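Long-range contacts in 7beta-hydroxysteroid dehydrogenase (Collinsella aerofaciens ATCC 25986, PDB 5GT9), which catalyses the NADPH-dependent reduction of the 7-oxo group of 7-oxolithocholate to give ursodeoxycholate, as a homodimer of the short-chain dehydrogenase/reductase family: residues 11-16 against 89-94; 18-23 against 189-194; 36-41 against 65-70; 71-76 against 116-121. One frame throughout, in Å; residues are numbered along the deposited sequence.

Contact 1 of 4, residues 11-16 against 89-94; sequences GLILGA and SYVACL. With NAP (NADP nicotinamide-adenine-dinucleotide phosphate), chain D.
Leu14 turns CG away from its carbonyl carbon (chi1 -65°), which carries CD1 to the edge of the Tyr90 ring, in its plane and 3.7 Å from Tyr90 CD1; Leu14 CB lies as near. The strands themselves pair in parallel: Ser89 N donates to Leu12 O, and Leu14 N to Ser89 O at 2.9 Å. Where the pairing ends, Leu14 O accepts twice, from Val91 N at 3.0 Å and from Ala92 N at 3.2 Å, the latter in the carbonyl plane. Gly15 follows with a positive phi and no side chain, which suits it because a CB would strike both Ala92 N and O4B of NADP. Val91 sets CG2 4.1 Å from Ile13 CG2 and CB against Gly15 O, while its backbone O takes a hydrogen bond from ribose O3D of NADP at 2.7 Å. A glycine in place of Val91 would probably open a gap beside Ile13 CG2 and Gly15 O and let the backbone that presents O to the ribose move more freely. These are central strands of the Rossmann sheet: helix 19-30 packs on Ile13 and Ser89, helix 105-133 on Leu14 and Tyr90, and strand 34-39 flanks strand 10-14.

Contact 2 of 4, residues 18-23 against 189-194; sequences EGVGKA and TLTPSL. With NAP (NADP nicotinamide-adenine-dinucleotide phosphate), chain D.
Gly19 and Thr191 meet where the contact is tightest, with Gly19 CA 3.7 Å from Thr191 CG2 and their CA atoms 4.4 Å apart. Glycine suits this place twice over: its phi is positive, and a CB here would run into both Thr191 CG2 and the pyrophosphate oxygen O1A. The threonine methyl also lies 3.9 Å from Val20 CG2, which in turn touches Thr189 CG2, so methyls of three beta-branched residues form a small apolar seam beside the cofactor. Thr191, the N-cap residue of helix 192-195, has its OG1 between backbone N and carbonyl carbon (chi1 64°); this rotation sends the hydroxyl to O2N of NADP, to which it donates at 2.7 Å, while the methyl faces Gly19.

The outer side is looser. Exposed Pro192 lays its ring beside the Glu18 carboxylate, CG 3.4 Å from OE1, a contact without a hydrogen bond; the charge of Glu18 is met instead by salt bridges to Arg41 and Lys44.

The cofactor lies along the tight side. Val20 N donates to O1A at 2.7 Å, at the start of helix 19-30 that follows the glycine-rich turn of the Rossmann fold. Thr189 grips the nicotinamide amide with its backbone, N donating to O7N at 2.9 Å and O accepting a weak bond from N7N. The N-terminal end of helix 19-30, with Val20 N, and the hydroxyl of Thr191 would be expected to ease the negative charge of the pyrophosphate, while the amide pairing fixes the rotation of the carboxamide.

Contact 3 of 4, residues 36-41 against 65-70; sequences VMVGRR and ADFSQP. With NAP (NADP nicotinamide-adenine-dinucleotide phosphate), chain D.
Val38 and Phe67 touch at the inner side of the adenine pocket, Val38 CG1 lying 3.6 Å from CZ at the edge of the ring. One face of that ring carries the adenine of NADP, with C2A 3.4 Å above its centre. The base is read by hydrogen bonds as well: Phe67 N donates almost straight to N1A (3.0 Å, 177°), and N6A donates to Asp66 OD1. Across the base Arg40 lays a face of its guanidinium near N7A, while the side of its chain passes the aspartate, CD 3.7 Å from Asp66 CG. The bend in this chain at chi3 (-58°) turns NE and NH2 back to the 2'-phosphate, NE donating to O2X at 2.9 Å and NH2 to O3X. Arg41 grips the same phosphate from the next position, with both N and NE on O1X.

Outward from this shell lie the groups that position it. Asp66 OD1 accepts from Ser68 N, closing an Asx turn, and from Ser68 OG, both on the same face of the carboxylate; a water joins Asp66 OD2 to Arg40 NH1. Ala65 N donates to Gly39 O at 3.0 Å, joining the loop to the end of strand 34-39.

Two arginines after the second strand are the chemistry expected of an NADP-preferring Rossmann enzyme: long cations that reach the extra phosphate and would probably neutralise much of its charge.

Contact 4 of 4, residues 71-76 against 116-121; sequences GAAETV and VVTFLK
Lys121 overlaps Ala73 with the root of its side chain, CB against CB at 3.6 Å, before running out to the carboxylate of Glu74. The chain is extended beyond CG, and its CD still lies 4.0 Å from Ala73 CB, so the methylenes lie alongside the alanine while the ammonium reaches past it. There NZ donates to Glu74 OE2 at 2.9 Å, on the syn lone pair, in a salt bridge. Glu74 comes to meet it by a bend at chi2 (87°), which folds an exposed carboxylate back toward the neighbouring helix. Putting an alanine at Lys121 would probably leave the Glu74 carboxylate without its charged mate, free to turn, and strip away the methylenes that lie beside Ala73.

Both helices pack on the same side of the doubly wound Rossmann sheet: helix 72-80 leads into strand 85-90, and helix 105-133 comes after that strand. Their short segments run at 28° to each other, with axes 9.3 Å apart. Small residues suit the facing sides, since Ala73 lets the Lys121 chain pass close and Ala72 leaves room for the Thr118 methyl. On the buried side Thr118 CG2 lies 4.2 Å from Ala72 CB and equally near the backbone N of Ala73, while its OG1 is hydrogen-bonded to the backbone O atoms of Phe67 and Asn113. Gly71, whose positive phi suits glycine, is the N-cap of helix 72-80. Farther along, Val76 packs on Leu12 and Leu14 of the sheet.

Contact 1, backbone pairing between two central strands, is wholly buried and nearest the centre of the chain; contacts 3 and 4 are buried too but lie farther out with polar rims, and contact 2 is partly open to solvent. Contact 2 joins the glycine-rich start of helix 19-30 to a distant turn. Contact 3, on strand 34-39 beside strand 10-14, adds charge for the adenine end of the cofactor. These three touch NADP, and Glu18 to Arg41 links contacts 2 and 3. Contact 4 is helix packing, apolar inside with an ion pair at its outer edge; it reaches contact 3 through Thr118 and contact 1 through Val76, yet stays about 13 Å, nearest atoms, from contact 2.

Contact 1 of 4, residues 11-16 against 89-94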
# COMPACT_ATOMS: atom_id res chain seq x y z
N GLY B 11 -27.59 -1.23 16.27
CA GLY B 11 -26.69 -1.60 15.16
C GLY B 11 -25.94 -2.87 15.49
O GLY B 11 -25.64 -3.19 16.64
N LEU B 12 -25.67 -3.64 14.44
CA LEU B 12 -25.12 -4.99 14.58
C LEU B 12 -23.68 -5.04 13.97
O LEU B 12 -23.53 -4.82 12.78
CB LEU B 12 -26.04 -5.94 13.83
CG LEU B 12 -25.60 -7.41 13.61
CD1 LEU B 12 -25.44 -8.09 14.95
CD2 LEU B 12 -26.70 -8.08 12.75
N ILE B 13 -22.70 -5.35 14.79
CA ILE B 13 -21.28 -5.40 14.36
C ILE B 13 -20.93 -6.87 14.28
O ILE B 13 -20.76 -7.53 15.29
CB ILE B 13 -20.32 -4.57 15.23
CG1 ILE B 13 -20.89 -3.15 15.41
CG2 ILE B 13 -18.93 -4.52 14.62
CD1 ILE B 13 -21.27 -2.40 14.14
N LEU B 14 -20.75 -7.38 13.07
CA LEU B 14 -20.47 -8.80 12.88
C LEU B 14 -18.92 -8.94 12.80
O LEU B 14 -18.30 -8.75 11.76
CB LEU B 14 -21.17 -9.33 11.65
CG LEU B 14 -22.69 -9.29 11.82
CD1 LEU B 14 -23.36 -9.30 10.48
CD2 LEU B 14 -23.18 -10.44 12.66
N GLY B 15 -18.35 -9.23 13.95
CA GLY B 15 -16.88 -9.39 14.15
C GLY B 15 -16.42 -8.20 14.88
O GLY B 15 -15.85 -7.27 14.29
N ALA B 16 -16.65 -8.19 16.19
CA ALA B 16 -16.69 -6.93 16.90
C ALA B 16 -15.56 -6.69 17.88
O ALA B 16 -15.43 -5.57 18.44
CB ALA B 16 -18.01 -6.82 17.61
N SER B 89 -22.82 -4.07 9.98
CA SER B 89 -21.53 -4.12 9.30
C SER B 89 -20.94 -5.51 9.39
O SER B 89 -20.80 -6.07 10.48
CB SER B 89 -20.57 -3.10 9.91
OG SER B 89 -19.29 -3.19 9.32
N TYR B 90 -20.54 -6.05 8.24
CA TYR B 90 -19.80 -7.28 8.21
C TYR B 90 -18.31 -6.97 8.18
O TYR B 90 -17.81 -6.45 7.19
CB TYR B 90 -20.21 -8.17 7.05
CG TYR B 90 -19.87 -9.62 7.28
CD1 TYR B 90 -20.67 -10.41 8.14
CD2 TYR B 90 -18.72 -10.20 6.73
CE1 TYR B 90 -20.36 -11.72 8.40
CE2 TYR B 90 -18.44 -11.53 6.98
CZ TYR B 90 -19.27 -12.29 7.78
OH TYR B 90 -18.97 -13.62 8.08
N VAL B 91 -17.66 -7.26 9.28
CA VAL B 91 -16.25 -6.83 9.52
C VAL B 91 -15.28 -8.04 9.48
O VAL B 91 -14.14 -7.87 9.04
CB VAL B 91 -16.13 -6.17 10.92
CG1 VAL B 91 -14.72 -5.66 11.15
CG2 VAL B 91 -17.09 -4.99 10.99
N ALA B 92 -15.71 -9.20 10.00
CA ALA B 92 -14.82 -10.38 10.16
C ALA B 92 -14.30 -10.86 8.80
O ALA B 92 -14.98 -10.81 7.80
CB ALA B 92 -15.55 -11.55 10.81
N CYS B 93 -13.10 -11.43 8.85
CA CYS B 93 -12.57 -12.13 7.68
C CYS B 93 -11.77 -13.34 8.16
O CYS B 93 -11.37 -13.42 9.31
CB CYS B 93 -11.71 -11.13 6.88
SG CYS B 93 -10.06 -10.90 7.53
N LEU B 94 -11.52 -14.25 7.25
CA LEU B 94 -10.60 -15.36 7.50
C LEU B 94 -9.75 -15.55 6.27
O LEU B 94 -10.26 -15.57 5.13
CB LEU B 94 -11.37 -16.67 7.77
CG LEU B 94 -10.50 -17.92 8.00
CD1 LEU B 94 -9.64 -17.79 9.22
CD2 LEU B 94 -11.38 -19.14 8.12
PA NAP D . -10.22 -7.19 13.12
O1A NAP D . -10.49 -5.74 12.77
O2A NAP D . -9.64 -7.47 14.47
O5B NAP D . -11.60 -8.01 13.05
C5B NAP D . -12.62 -7.72 13.98
C4B NAP D . -13.04 -8.97 14.74
O4B NAP D . -13.81 -9.88 13.98
C3B NAP D . -11.87 -9.76 15.25
O3B NAP D . -11.27 -9.11 16.35
C2B NAP D . -12.49 -11.11 15.54
O2B NAP D . -12.66 -11.24 16.98
C1B NAP D . -13.79 -11.07 14.71
N9A NAP D . -13.82 -12.30 13.95
C8A NAP D . -12.84 -12.83 13.14
N7A NAP D . -13.23 -14.02 12.69
C5A NAP D . -14.44 -14.28 13.17
C6A NAP D . -15.34 -15.39 13.14
N6A NAP D . -15.08 -16.51 12.37
N1A NAP D . -16.49 -15.23 13.77
C2A NAP D . -16.82 -14.14 14.51
N3A NAP D . -16.02 -13.10 14.62
C4A NAP D . -14.83 -13.13 13.99
O3 NAP D . -9.47 -8.12 12.04
PN NAP D . -8.75 -7.79 10.66
O1N NAP D . -8.03 -9.07 10.22
O2N NAP D . -8.00 -6.48 10.86
O5D NAP D . -9.99 -7.68 9.64
C5D NAP D . -10.99 -6.67 9.80
C4D NAP D . -11.51 -6.34 8.40
O4D NAP D . -10.61 -5.42 7.77
C3D NAP D . -11.64 -7.53 7.47
O3D NAP D . -12.85 -7.47 6.75
C2D NAP D . -10.44 -7.44 6.57
O2D NAP D . -10.58 -8.08 5.31
C1D NAP D . -10.21 -5.92 6.49
N1N NAP D . -8.80 -5.62 6.19
C2N NAP D . -7.93 -5.47 7.22
C3N NAP D . -6.59 -5.23 6.97
C7N NAP D . -5.60 -5.02 8.06
O7N NAP D . -4.53 -4.58 7.69
N7N NAP D . -5.91 -5.18 9.38
C4N NAP D . -6.17 -5.10 5.65
C5N NAP D . -7.09 -5.18 4.62
C6N NAP D . -8.41 -5.50 4.92
P2B NAP D . -12.90 -12.72 17.65
O1X NAP D . -13.20 -12.45 19.13
O2X NAP D . -14.00 -13.42 17.02
O3X NAP D . -11.54 -13.38 17.55

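Contact 2 of 4, residues 18-23 against 189-194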
# COMPACT_ATOMS: atom_id res chain seq x y z
N GLU B 18 -12.16 -6.61 18.39
CA GLU B 18 -10.95 -5.83 18.36
C GLU B 18 -10.90 -5.16 16.99
O GLU B 18 -11.81 -5.29 16.16
CB GLU B 18 -9.68 -6.69 18.53
CG GLU B 18 -9.33 -7.06 19.97
CD GLU B 18 -8.06 -7.92 20.14
OE1 GLU B 18 -7.82 -8.89 19.37
OE2 GLU B 18 -7.27 -7.62 21.07
N GLY B 19 -9.89 -4.31 16.86
CA GLY B 19 -9.52 -3.76 15.55
C GLY B 19 -10.63 -2.94 14.91
O GLY B 19 -11.16 -2.03 15.54
N VAL B 20 -10.91 -3.21 13.63
CA VAL B 20 -11.95 -2.47 12.86
C VAL B 20 -13.31 -2.72 13.46
O VAL B 20 -14.14 -1.78 13.56
CB VAL B 20 -11.90 -2.89 11.35
CG1 VAL B 20 -13.03 -2.20 10.58
CG2 VAL B 20 -10.59 -2.54 10.68
N GLY B 21 -13.54 -3.91 14.02
CA GLY B 21 -14.84 -4.25 14.57
C GLY B 21 -15.11 -3.43 15.85
O GLY B 21 -16.20 -2.88 16.01
N LYS B 22 -14.08 -3.30 16.68
CA LYS B 22 -14.21 -2.48 17.86
C LYS B 22 -14.45 -1.05 17.48
O LYS B 22 -15.24 -0.39 18.14
CB LYS B 22 -12.95 -2.60 18.73
CG LYS B 22 -12.93 -1.74 19.98
CD LYS B 22 -11.62 -2.02 20.74
CE LYS B 22 -11.37 -0.92 21.75
NZ LYS B 22 -10.38 -1.45 22.71
N ALA B 23 -13.74 -0.51 16.47
CA ALA B 23 -13.91 0.86 16.06
C ALA B 23 -15.39 1.10 15.61
O ALA B 23 -15.97 2.16 15.87
CB ALA B 23 -12.93 1.26 14.97
N THR B 189 -4.06 -1.76 8.03
CA THR B 189 -4.77 -1.09 9.09
C THR B 189 -4.28 -1.66 10.43
O THR B 189 -4.05 -2.87 10.52
CB THR B 189 -6.28 -1.39 8.97
OG1 THR B 189 -6.71 -0.96 7.67
CG2 THR B 189 -7.08 -0.63 10.02
N LEU B 190 -4.11 -0.79 11.41
CA LEU B 190 -3.51 -1.19 12.72
C LEU B 190 -4.48 -2.00 13.58
O LEU B 190 -5.13 -1.45 14.45
CB LEU B 190 -3.09 0.04 13.53
CG LEU B 190 -2.03 0.97 12.91
CD1 LEU B 190 -1.87 2.26 13.69
CD2 LEU B 190 -0.70 0.25 12.79
N THR B 191 -4.61 -3.27 13.29
CA THR B 191 -5.42 -4.17 14.11
C THR B 191 -4.42 -5.23 14.64
O THR B 191 -3.30 -5.30 14.17
CB THR B 191 -6.49 -4.87 13.29
OG1 THR B 191 -5.90 -5.71 12.31
CG2 THR B 191 -7.41 -3.82 12.54
N PRO B 192 -4.83 -6.02 15.63
CA PRO B 192 -3.95 -7.10 16.10
C PRO B 192 -3.46 -8.00 14.98
O PRO B 192 -2.28 -8.40 14.99
CB PRO B 192 -4.85 -7.85 17.08
CG PRO B 192 -5.73 -6.80 17.63
CD PRO B 192 -6.03 -5.87 16.48
N SER B 193 -4.34 -8.36 14.05
CA SER B 193 -3.91 -9.20 12.90
C SER B 193 -2.70 -8.61 12.19
O SER B 193 -1.75 -9.33 11.87
CB SER B 193 -5.04 -9.36 11.89
OG SER B 193 -6.10 -10.12 12.42
N LEU B 194 -2.75 -7.31 11.89
CA LEU B 194 -1.67 -6.66 11.19
C LEU B 194 -0.43 -6.74 12.03
O LEU B 194 0.67 -7.04 11.50
CB LEU B 194 -1.95 -5.20 10.87
CG LEU B 194 -0.69 -4.51 10.34
CD1 LEU B 194 -0.33 -5.13 8.99
CD2 LEU B 194 -0.85 -3.00 10.24
PA NAP D . -10.22 -7.19 13.12
O1A NAP D . -10.49 -5.74 12.77
O2A NAP D . -9.64 -7.47 14.47
O5B NAP D . -11.60 -8.01 13.05
C5B NAP D . -12.62 -7.72 13.98
C4B NAP D . -13.04 -8.97 14.74
O4B NAP D . -13.81 -9.88 13.98
C3B NAP D . -11.87 -9.76 15.25
O3B NAP D . -11.27 -9.11 16.35
C2B NAP D . -12.49 -11.11 15.54
O2B NAP D . -12.66 -11.24 16.98
C1B NAP D . -13.79 -11.07 14.71
N9A NAP D . -13.82 -12.30 13.95
C8A NAP D . -12.84 -12.83 13.14
N7A NAP D . -13.23 -14.02 12.69
C5A NAP D . -14.44 -14.28 13.17
C6A NAP D . -15.34 -15.39 13.14
N6A NAP D . -15.08 -16.51 12.37
N1A NAP D . -16.49 -15.23 13.77
C2A NAP D . -16.82 -14.14 14.51
N3A NAP D . -16.02 -13.10 14.62
C4A NAP D . -14.83 -13.13 13.99
O3 NAP D . -9.47 -8.12 12.04
PN NAP D . -8.75 -7.79 10.66
O1N NAP D . -8.03 -9.07 10.22
O2N NAP D . -8.00 -6.48 10.86
O5D NAP D . -9.99 -7.68 9.64
C5D NAP D . -10.99 -6.67 9.80
C4D NAP D . -11.51 -6.34 8.40
O4D NAP D . -10.61 -5.42 7.77
C3D NAP D . -11.64 -7.53 7.47
O3D NAP D . -12.85 -7.47 6.75
C2D NAP D . -10.44 -7.44 6.57
O2D NAP D . -10.58 -8.08 5.31
C1D NAP D . -10.21 -5.92 6.49
N1N NAP D . -8.80 -5.62 6.19
C2N NAP D . -7.93 -5.47 7.22
C3N NAP D . -6.59 -5.23 6.97
C7N NAP D . -5.60 -5.02 8.06
O7N NAP D . -4.53 -4.58 7.69
N7N NAP D . -5.91 -5.18 9.38
C4N NAP D . -6.17 -5.10 5.65
C5N NAP D . -7.09 -5.18 4.62
C6N NAP D . -8.41 -5.50 4.92
P2B NAP D . -12.90 -12.72 17.65
O1X NAP D . -13.20 -12.45 19.13
O2X NAP D . -14.00 -13.42 17.02
O3X NAP D . -11.54 -13.38 17.55

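Contact 3 of 4, residues 36-41 against 65-70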
# COMPACT_ATOMS: atom_id res chain seq x y z
N VAL B 36 -25.27 -4.41 19.12
CA VAL B 36 -25.12 -5.86 19.18
C VAL B 36 -23.74 -6.21 18.66
O VAL B 36 -23.38 -5.85 17.53
CB VAL B 36 -26.18 -6.59 18.34
CG1 VAL B 36 -26.05 -8.09 18.58
CG2 VAL B 36 -27.57 -6.08 18.64
N MET B 37 -22.94 -6.79 19.52
CA MET B 37 -21.55 -7.08 19.25
C MET B 37 -21.39 -8.58 19.15
O MET B 37 -21.61 -9.29 20.12
CB MET B 37 -20.67 -6.50 20.38
CG MET B 37 -20.97 -5.05 20.72
SD MET B 37 -20.49 -4.49 22.38
CE MET B 37 -19.29 -5.70 22.78
N VAL B 38 -20.96 -9.06 18.00
CA VAL B 38 -20.80 -10.46 17.70
C VAL B 38 -19.34 -10.82 17.40
O VAL B 38 -18.65 -10.14 16.61
CB VAL B 38 -21.63 -10.87 16.50
CG1 VAL B 38 -21.56 -12.37 16.29
CG2 VAL B 38 -23.06 -10.36 16.60
N GLY B 39 -18.89 -11.89 18.04
CA GLY B 39 -17.53 -12.37 17.92
C GLY B 39 -17.35 -13.67 18.66
O GLY B 39 -18.27 -14.21 19.26
N ARG B 40 -16.16 -14.24 18.51
CA ARG B 40 -15.86 -15.50 19.16
C ARG B 40 -15.41 -15.36 20.63
O ARG B 40 -15.67 -16.30 21.41
CB ARG B 40 -14.80 -16.26 18.37
CG ARG B 40 -15.25 -16.67 16.98
CD ARG B 40 -14.07 -17.08 16.09
NE ARG B 40 -13.09 -16.00 15.96
CZ ARG B 40 -11.93 -16.05 15.30
NH1 ARG B 40 -11.55 -17.15 14.68
NH2 ARG B 40 -11.14 -15.00 15.29
N ARG B 41 -14.68 -14.29 20.99
CA ARG B 41 -14.15 -14.13 22.37
C ARG B 41 -15.14 -13.48 23.30
O ARG B 41 -15.07 -12.28 23.51
CB ARG B 41 -12.82 -13.38 22.37
CG ARG B 41 -11.71 -14.20 21.72
CD ARG B 41 -10.44 -13.36 21.49
NE ARG B 41 -10.71 -12.40 20.43
CZ ARG B 41 -9.86 -11.51 19.96
NH1 ARG B 41 -10.25 -10.69 19.00
NH2 ARG B 41 -8.62 -11.43 20.43
N ALA B 65 -20.53 -16.06 18.44
CA ALA B 65 -20.77 -16.86 17.26
C ALA B 65 -19.44 -16.94 16.47
O ALA B 65 -18.58 -16.05 16.57
CB ALA B 65 -21.88 -16.24 16.43
N ASP B 66 -19.30 -18.01 15.69
CA ASP B 66 -18.11 -18.21 14.88
C ASP B 66 -18.57 -18.37 13.43
O ASP B 66 -19.24 -19.35 13.02
CB ASP B 66 -17.37 -19.49 15.37
CG ASP B 66 -16.13 -19.81 14.56
OD1 ASP B 66 -15.95 -19.27 13.42
OD2 ASP B 66 -15.29 -20.59 15.09
N PHE B 67 -18.26 -17.33 12.65
CA PHE B 67 -18.77 -17.24 11.31
C PHE B 67 -18.24 -18.31 10.37
O PHE B 67 -18.72 -18.44 9.23
CB PHE B 67 -18.48 -15.85 10.73
CG PHE B 67 -18.99 -14.71 11.55
CD1 PHE B 67 -20.06 -14.87 12.39
CD2 PHE B 67 -18.41 -13.49 11.46
CE1 PHE B 67 -20.53 -13.83 13.14
CE2 PHE B 67 -18.87 -12.41 12.22
CZ PHE B 67 -19.92 -12.61 13.10
N SER B 68 -17.24 -19.07 10.82
CA SER B 68 -16.61 -20.09 9.97
C SER B 68 -17.44 -21.37 10.00
O SER B 68 -17.15 -22.35 9.34
CB SER B 68 -15.19 -20.39 10.45
OG SER B 68 -15.18 -21.08 11.72
N GLN B 69 -18.41 -21.35 10.90
CA GLN B 69 -19.29 -22.47 11.12
C GLN B 69 -20.68 -22.29 10.53
O GLN B 69 -21.29 -21.21 10.58
CB GLN B 69 -19.37 -22.78 12.63
CG GLN B 69 -18.01 -23.08 13.22
CD GLN B 69 -17.22 -24.09 12.39
OE1 GLN B 69 -17.73 -25.15 11.99
NE2 GLN B 69 -15.95 -23.76 12.12
N PRO B 70 -21.24 -23.36 9.97
CA PRO B 70 -22.63 -23.26 9.58
C PRO B 70 -23.55 -22.87 10.76
O PRO B 70 -23.30 -23.24 11.92
CB PRO B 70 -23.00 -24.68 9.10
CG PRO B 70 -21.86 -25.54 9.43
CD PRO B 70 -20.70 -24.74 9.88
PA NAP D . -10.22 -7.19 13.12
O1A NAP D . -10.49 -5.74 12.77
O2A NAP D . -9.64 -7.47 14.47
O5B NAP D . -11.60 -8.01 13.05
C5B NAP D . -12.62 -7.72 13.98
C4B NAP D . -13.04 -8.97 14.74
O4B NAP D . -13.81 -9.88 13.98
C3B NAP D . -11.87 -9.76 15.25
O3B NAP D . -11.27 -9.11 16.35
C2B NAP D . -12.49 -11.11 15.54
O2B NAP D . -12.66 -11.24 16.98
C1B NAP D . -13.79 -11.07 14.71
N9A NAP D . -13.82 -12.30 13.95
C8A NAP D . -12.84 -12.83 13.14
N7A NAP D . -13.23 -14.02 12.69
C5A NAP D . -14.44 -14.28 13.17
C6A NAP D . -15.34 -15.39 13.14
N6A NAP D . -15.08 -16.51 12.37
N1A NAP D . -16.49 -15.23 13.77
C2A NAP D . -16.82 -14.14 14.51
N3A NAP D . -16.02 -13.10 14.62
C4A NAP D . -14.83 -13.13 13.99
O3 NAP D . -9.47 -8.12 12.04
PN NAP D . -8.75 -7.79 10.66
O1N NAP D . -8.03 -9.07 10.22
O2N NAP D . -8.00 -6.48 10.86
O5D NAP D . -9.99 -7.68 9.64
C5D NAP D . -10.99 -6.67 9.80
C4D NAP D . -11.51 -6.34 8.40
O4D NAP D . -10.61 -5.42 7.77
C3D NAP D . -11.64 -7.53 7.47
O3D NAP D . -12.85 -7.47 6.75
C2D NAP D . -10.44 -7.44 6.57
O2D NAP D . -10.58 -8.08 5.31
C1D NAP D . -10.21 -5.92 6.49
N1N NAP D . -8.80 -5.62 6.19
C2N NAP D . -7.93 -5.47 7.22
C3N NAP D . -6.59 -5.23 6.97
C7N NAP D . -5.60 -5.02 8.06
O7N NAP D . -4.53 -4.58 7.69
N7N NAP D . -5.91 -5.18 9.38
C4N NAP D . -6.17 -5.10 5.65
C5N NAP D . -7.09 -5.18 4.62
C6N NAP D . -8.41 -5.50 4.92
P2B NAP D . -12.90 -12.72 17.65
O1X NAP D . -13.20 -12.45 19.13
O2X NAP D . -14.00 -13.42 17.02
O3X NAP D . -11.54 -13.38 17.55
O HOH W 1 -12.82 -19.93 14.53

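Contact 4 of 4, residues 71-76 against 116-121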
# COMPACT_ATOMS: atom_id res chain seq x y z
N GLY B 71 -24.59 -22.12 10.41
CA GLY B 71 -25.60 -21.62 11.37
C GLY B 71 -25.21 -20.41 12.21
O GLY B 71 -25.96 -20.01 13.10
N ALA B 72 -24.02 -19.84 11.98
CA ALA B 72 -23.62 -18.66 12.76
C ALA B 72 -24.66 -17.55 12.51
O ALA B 72 -25.10 -16.87 13.45
CB ALA B 72 -22.23 -18.21 12.36
N ALA B 73 -25.02 -17.31 11.25
CA ALA B 73 -25.98 -16.21 10.94
C ALA B 73 -27.32 -16.42 11.69
O ALA B 73 -27.91 -15.47 12.28
CB ALA B 73 -26.25 -16.14 9.45
N GLU B 74 -27.80 -17.66 11.66
CA GLU B 74 -29.08 -17.98 12.29
C GLU B 74 -29.07 -17.72 13.79
O GLU B 74 -30.08 -17.32 14.34
CB GLU B 74 -29.55 -19.40 11.94
CG GLU B 74 -29.97 -19.59 10.50
CD GLU B 74 -28.83 -19.94 9.57
OE1 GLU B 74 -27.67 -19.94 10.04
OE2 GLU B 74 -29.09 -20.18 8.36
N THR B 75 -27.93 -17.91 14.45
CA THR B 75 -27.78 -17.58 15.83
C THR B 75 -27.92 -16.09 16.07
O THR B 75 -28.60 -15.63 17.01
CB THR B 75 -26.44 -18.10 16.38
OG1 THR B 75 -26.47 -19.52 16.30
CG2 THR B 75 -26.12 -17.63 17.79
N VAL B 76 -27.27 -15.30 15.20
CA VAL B 76 -27.42 -13.85 15.31
C VAL B 76 -28.88 -13.39 15.08
O VAL B 76 -29.40 -12.50 15.80
CB VAL B 76 -26.45 -13.18 14.32
CG1 VAL B 76 -26.71 -11.68 14.29
CG2 VAL B 76 -25.04 -13.48 14.77
N VAL B 116 -18.13 -15.54 2.58
CA VAL B 116 -19.19 -15.64 1.60
C VAL B 116 -20.51 -16.00 2.26
O VAL B 116 -21.52 -15.25 2.09
CB VAL B 116 -18.86 -16.65 0.43
CG1 VAL B 116 -19.95 -16.72 -0.59
CG2 VAL B 116 -17.60 -16.19 -0.28
N VAL B 117 -20.58 -17.17 2.89
CA VAL B 117 -21.92 -17.70 3.27
C VAL B 117 -22.51 -16.93 4.46
O VAL B 117 -23.66 -16.48 4.37
CB VAL B 117 -21.89 -19.21 3.53
CG1 VAL B 117 -23.27 -19.73 4.03
CG2 VAL B 117 -21.47 -19.91 2.25
N THR B 118 -21.78 -16.84 5.55
CA THR B 118 -22.23 -16.09 6.74
C THR B 118 -22.48 -14.65 6.35
O THR B 118 -23.53 -14.07 6.69
CB THR B 118 -21.30 -16.24 7.95
OG1 THR B 118 -21.13 -17.63 8.28
CG2 THR B 118 -21.82 -15.50 9.15
N PHE B 119 -21.54 -14.10 5.55
CA PHE B 119 -21.69 -12.78 5.01
C PHE B 119 -23.07 -12.57 4.34
O PHE B 119 -23.85 -11.64 4.72
CB PHE B 119 -20.56 -12.45 4.05
CG PHE B 119 -20.89 -11.32 3.13
CD1 PHE B 119 -20.98 -10.05 3.64
CD2 PHE B 119 -21.14 -11.52 1.79
CE1 PHE B 119 -21.32 -8.99 2.83
CE2 PHE B 119 -21.46 -10.45 0.98
CZ PHE B 119 -21.55 -9.17 1.55
N LEU B 120 -23.37 -13.40 3.36
CA LEU B 120 -24.50 -13.15 2.55
C LEU B 120 -25.77 -13.44 3.31
O LEU B 120 -26.79 -12.74 3.10
CB LEU B 120 -24.49 -13.93 1.22
CG LEU B 120 -25.55 -13.44 0.21
CD1 LEU B 120 -25.24 -12.03 -0.27
CD2 LEU B 120 -25.60 -14.33 -0.99
N LYS B 121 -25.75 -14.48 4.16
CA LYS B 121 -26.97 -14.79 4.95
C LYS B 121 -27.36 -13.56 5.79
O LYS B 121 -28.51 -13.13 5.77
CB LYS B 121 -26.80 -15.96 5.87
CG LYS B 121 -26.83 -17.31 5.18
CD LYS B 121 -26.89 -18.45 6.19
CE LYS B 121 -27.19 -19.81 5.53
NZ LYS B 121 -26.95 -20.87 6.55